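Local structure of kinectin 1 (Kinesin receptor) (Legionella pneumophila, 4MU6) at residues 199-202 against 203-206; 227-230 against 231-234. The protein is a Legionella effector, LegC3, of unknown molecular function and probably membrane-anchored; this chain is its N-terminal coiled-coil domain. One frame throughout, in Å; residues are numbered along the deposited sequence.

Contact 1: 199-202 against 203-206; sequences QHHT and KRVK
The imidazole of His-201 carries a methyl group of Val-205 on one face, while NH2 of Arg-204 lies at its edge, near the ring plane. CG2 of Val-205 sits 3.8 Å from the centroid of the His-201 ring and 21° off its normal, a CH-pi contact between residues four apart, one turn along helix 158-217. The torsions of both partners bring them together: with CG anti to the backbone N (chi1 174°), the His-201 ring leans from CB toward the C-terminal end of the helix, where the next turn brings Val-205 under its face, and CG2 of Val-205 stands beside its own N, on the side of the preceding turn. The second flat group, the guanidinium of Arg-204, has the carbonyl O of His-200 and CA of His-201 over one and the same face, each shifted toward its rim. A bend at chi3 (-53°) folds the arginine back over the preceding turn, bringing NH1 to 3.5 Å from CB of His-200. Beneath the side chains run four i to i+4 backbone bonds, the shortest from Val-205 N to His-201 O at 2.8 Å. Thr-202 and Lys-206 extend side by side in the same direction, CG2 of the threonine lying 3.9 Å from NZ of the lysine, and the hydroxyl of Thr-202 bonds back to the carbonyl of Ser-198.

The polar end of Arg-204 is spent on helix 43-105, where NH1 makes a salt bridge to Asp-87 and a hydrogen bond to Gln-83. His-200 ND1 also bonds to Asp-87, so a single carboxylate oxygen, OD2, gathers both side chains. The negative charge of the Asp-87 carboxylate would be expected to offset the positive charge of Arg-204, a buried residue, and this polar cluster joins two long helices of the coiled-coil domain.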
loop_
_atom_site.group_PDB
_atom_site.type_symbol
_atom_site.label_atom_id
_atom_site.label_comp_id
_atom_site.label_asym_id
_atom_site.label_seq_id
_atom_site.Cartn_x
_atom_site.Cartn_y
_atom_site.Cartn_z
ATOM N N GLN A 199 -6.364 6.087 -21.211
ATOM C CA GLN A 199 -6.141 4.940 -20.346
ATOM C C GLN A 199 -5.638 5.368 -18.973
ATOM O O GLN A 199 -6.075 4.815 -17.977
ATOM C CB GLN A 199 -5.177 3.928 -20.983
ATOM C CG GLN A 199 -5.835 3.048 -22.051
ATOM C CD GLN A 199 -4.840 2.492 -23.073
ATOM O OE1 GLN A 199 -3.721 2.104 -22.727
ATOM N NE2 GLN A 199 -5.248 2.459 -24.341
ATOM N N HIS A 200 -4.729 6.344 -18.913
ATOM C CA HIS A 200 -4.186 6.779 -17.617
ATOM C C HIS A 200 -5.301 7.374 -16.775
ATOM O O HIS A 200 -5.313 7.225 -15.551
ATOM C CB HIS A 200 -3.080 7.831 -17.769
ATOM C CG HIS A 200 -1.771 7.290 -18.260
ATOM N ND1 HIS A 200 -0.733 8.110 -18.650
ATOM C CD2 HIS A 200 -1.328 6.019 -18.421
ATOM C CE1 HIS A 200 0.291 7.367 -19.032
ATOM N NE2 HIS A 200 -0.046 6.096 -18.907
ATOM N N HIS A 201 -6.214 8.067 -17.449
ATOM C CA HIS A 201 -7.325 8.752 -16.804
ATOM C C HIS A 201 -8.319 7.759 -16.206
ATOM O O HIS A 201 -8.734 7.889 -15.052
ATOM C CB HIS A 201 -8.034 9.660 -17.807
ATOM C CG HIS A 201 -9.281 10.290 -17.271
ATOM N ND1 HIS A 201 -10.545 9.884 -17.648
ATOM C CD2 HIS A 201 -9.460 11.287 -16.372
ATOM C CE1 HIS A 201 -11.448 10.607 -17.010
ATOM N NE2 HIS A 201 -10.817 11.466 -16.229
ATOM N N THR A 202 -8.699 6.769 -17.005
ATOM C CA THR A 202 -9.552 5.696 -16.535
ATOM C C THR A 202 -9.022 5.063 -15.231
ATOM O O THR A 202 -9.759 4.977 -14.246
ATOM C CB THR A 202 -9.772 4.657 -17.639
ATOM O OG1 THR A 202 -10.535 5.262 -18.695
ATOM C CG2 THR A 202 -10.538 3.466 -17.109
ATOM N N LYS A 203 -7.747 4.671 -15.204
ATOM C CA LYS A 203 -7.158 4.108 -13.982
ATOM C C LYS A 203 -7.185 5.077 -12.794
ATOM O O LYS A 203 -7.434 4.664 -11.661
ATOM C CB LYS A 203 -5.730 3.603 -14.234
ATOM C CG LYS A 203 -5.654 2.490 -15.259
ATOM C CD LYS A 203 -4.215 2.123 -15.560
ATOM C CE LYS A 203 -4.134 1.052 -16.622
ATOM N NZ LYS A 203 -2.715 0.715 -16.931
ATOM N N ARG A 204 -6.929 6.359 -13.046
ATOM C CA ARG A 204 -6.998 7.348 -11.979
ATOM C C ARG A 204 -8.420 7.452 -11.427
ATOM O O ARG A 204 -8.615 7.506 -10.207
ATOM C CB ARG A 204 -6.480 8.715 -12.430
ATOM C CG ARG A 204 -4.966 8.817 -12.479
ATOM C CD ARG A 204 -4.494 10.261 -12.714
ATOM N NE ARG A 204 -5.109 10.900 -13.877
ATOM C CZ ARG A 204 -4.572 10.928 -15.097
ATOM N NH1 ARG A 204 -3.393 10.357 -15.331
ATOM N NH2 ARG A 204 -5.206 11.541 -16.086
ATOM N N VAL A 205 -9.406 7.447 -12.323
ATOM C CA VAL A 205 -10.816 7.462 -11.918
ATOM C C VAL A 205 -11.176 6.244 -11.072
ATOM O O VAL A 205 -11.890 6.360 -10.078
ATOM C CB VAL A 205 -11.766 7.528 -13.154
ATOM C CG1 VAL A 205 -13.227 7.365 -12.747
ATOM C CG2 VAL A 205 -11.566 8.832 -13.914
ATOM N N LYS A 206 -10.693 5.071 -11.467
ATOM C CA LYS A 206 -10.962 3.860 -10.690
ATOM C C LYS A 206 -10.346 3.941 -9.281
ATOM O O LYS A 206 -10.976 3.552 -8.295
ATOM C CB LYS A 206 -10.457 2.618 -11.442
ATOM C CG LYS A 206 -11.317 2.222 -12.663
ATOM C CD LYS A 206 -10.485 1.418 -13.685
ATOM C CE LYS A 206 -11.352 0.566 -14.607
ATOM N NZ LYS A 206 -10.522 -0.150 -15.636
#

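Contact 2: 227-230 against 231-234; sequences GKNQ and SILL
Gly-227 to Leu-234 form the first two turns of the long alpha-helix 227-273, and the backbone pairs the two segments through four successive i to i+4 bonds. Their quality is uneven. Ser-231 N reaches Gly-227 O at 3.3 Å with an N-H...O angle of 144°, and the bond from Ile-232 N to Lys-228 O is weak. The next two are shorter: Leu-233 N is 2.9 Å from Asn-229 O, and Leu-234 N is 2.8 Å from Gln-230 O.

Among the side chains, Asn-229 and Ile-232 run alongside each other, pointing the same way, and the amide oxygen OD1 lies 4.0 Å from CD1 of the isoleucine. CG1 of Ile-232 stands beside its own backbone N (chi1 -65°), which lays the branch back over the carbonyl of Lys-228. The amide of Asn-229 has its polar work on helix 43-105, where ND2 donates to both Gln-76 and Glu-79, two bonds that should restrain its rotation. Leu-233, the buried member of the set, packs against Leu-68 and Ser-72 of that same helix and against Ile-221, Leu-222 and Leu-225 of the preceding loop. Leu-234 also touches Leu-222. The extended Gln-230 turns back to this loop, its NE2 giving weak hydrogen bonds to the carbonyls of Leu-222 and Leu-225. The start of the helix is thus fastened both to helix 43-105 and to its own lead-in loop. At the second turn, the carbonyl oxygen of Gln-230 that accepts the Leu-234 N-H also lies 3.2 Å from CG of that leucine.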
loop_
_atom_site.group_PDB
_atom_site.type_symbol
_atom_site.label_atom_id
_atom_site.label_comp_id
_atom_site.label_asym_id
_atom_site.label_seq_id
_atom_site.Cartn_x
_atom_site.Cartn_y
_atom_site.Cartn_z
ATOM N N GLY A 227 -0.766 -1.587 -8.983
ATOM C CA GLY A 227 -0.319 -2.930 -8.646
ATOM C C GLY A 227 1.035 -2.949 -7.953
ATOM O O GLY A 227 1.250 -3.689 -6.991
ATOM N N LYS A 228 1.944 -2.118 -8.447
ATOM C CA LYS A 228 3.290 -2.026 -7.898
ATOM C C LYS A 228 3.269 -1.478 -6.475
ATOM O O LYS A 228 4.048 -1.918 -5.626
ATOM C CB LYS A 228 4.152 -1.132 -8.776
ATOM C CG LYS A 228 5.542 -0.855 -8.194
ATOM C CD LYS A 228 6.301 0.139 -9.066
ATOM C CE LYS A 228 7.615 0.561 -8.418
ATOM N NZ LYS A 228 8.413 1.418 -9.345
ATOM N N ASN A 229 2.376 -0.521 -6.218
ATOM C CA ASN A 229 2.241 0.044 -4.875
ATOM C C ASN A 229 1.541 -0.874 -3.864
ATOM O O ASN A 229 1.933 -0.911 -2.691
ATOM C CB ASN A 229 1.621 1.444 -4.909
ATOM C CG ASN A 229 2.602 2.492 -5.411
ATOM O OD1 ASN A 229 3.804 2.393 -5.154
ATOM N ND2 ASN A 229 2.101 3.496 -6.130
ATOM N N GLN A 230 0.542 -1.631 -4.321
ATOM C CA GLN A 230 -0.078 -2.667 -3.498
ATOM C C GLN A 230 0.992 -3.608 -2.958
ATOM O O GLN A 230 0.926 -4.056 -1.809
ATOM C CB GLN A 230 -1.083 -3.479 -4.315
ATOM C CG GLN A 230 -2.248 -2.662 -4.859
ATOM C CD GLN A 230 -3.168 -3.474 -5.768
ATOM O OE1 GLN A 230 -2.935 -4.661 -6.013
ATOM N NE2 GLN A 230 -4.211 -2.826 -6.288
ATOM N N SER A 231 1.977 -3.896 -3.809
ATOM C CA SER A 231 3.054 -4.819 -3.494
ATOM C C SER A 231 3.931 -4.278 -2.370
ATOM O O SER A 231 4.262 -4.983 -1.411
ATOM C CB SER A 231 3.914 -5.039 -4.734
ATOM O OG SER A 231 4.038 -6.419 -5.004
ATOM N N ILE A 232 4.325 -3.018 -2.512
ATOM C CA ILE A 232 5.140 -2.365 -1.510
ATOM C C ILE A 232 4.382 -2.316 -0.188
ATOM O O ILE A 232 4.945 -2.641 0.861
ATOM C CB ILE A 232 5.593 -0.977 -1.998
ATOM C CG1 ILE A 232 6.529 -1.153 -3.212
ATOM C CG2 ILE A 232 6.274 -0.218 -0.876
ATOM C CD1 ILE A 232 6.848 0.113 -3.995
ATOM N N LEU A 233 3.093 -1.971 -0.247
ATOM C CA LEU A 233 2.268 -1.913 0.951
ATOM C C LEU A 233 2.168 -3.273 1.631
ATOM O O LEU A 233 2.347 -3.391 2.857
ATOM C CB LEU A 233 0.864 -1.385 0.654
ATOM C CG LEU A 233 -0.100 -1.539 1.840
ATOM C CD1 LEU A 233 0.405 -0.802 3.108
ATOM C CD2 LEU A 233 -1.478 -1.041 1.450
ATOM N N LEU A 234 1.896 -4.301 0.837
ATOM C CA LEU A 234 1.656 -5.609 1.422
ATOM C C LEU A 234 2.916 -6.203 2.030
ATOM O O LEU A 234 2.836 -6.923 3.023
ATOM C CB LEU A 234 1.013 -6.565 0.413
ATOM C CG LEU A 234 -0.452 -6.248 0.070
ATOM C CD1 LEU A 234 -0.940 -7.088 -1.128
ATOM C CD2 LEU A 234 -1.341 -6.468 1.286
#

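Running from the N terminus, the chain passes two short helices, 10-22 and 29-38, before the long helix 43-105, which both contacts touch. Contact 1 lies within helix 158-217 and contact 2 within the first turns of helix 227-273, the next helix along. Each is local, confined to consecutive residues, so neither closes a long loop; they follow in series, without nesting or crossing. Their centres are 18 Å apart and their nearest atoms about 8 Å, with no direct touch. What relates them is the shared partner: residues 199-206 reach it around Asp-80 to Asp-87, and residues 227-234 around Leu-68 to Glu-79. Helix 43-105 thereby ties together the two helices joined by the intervening loop.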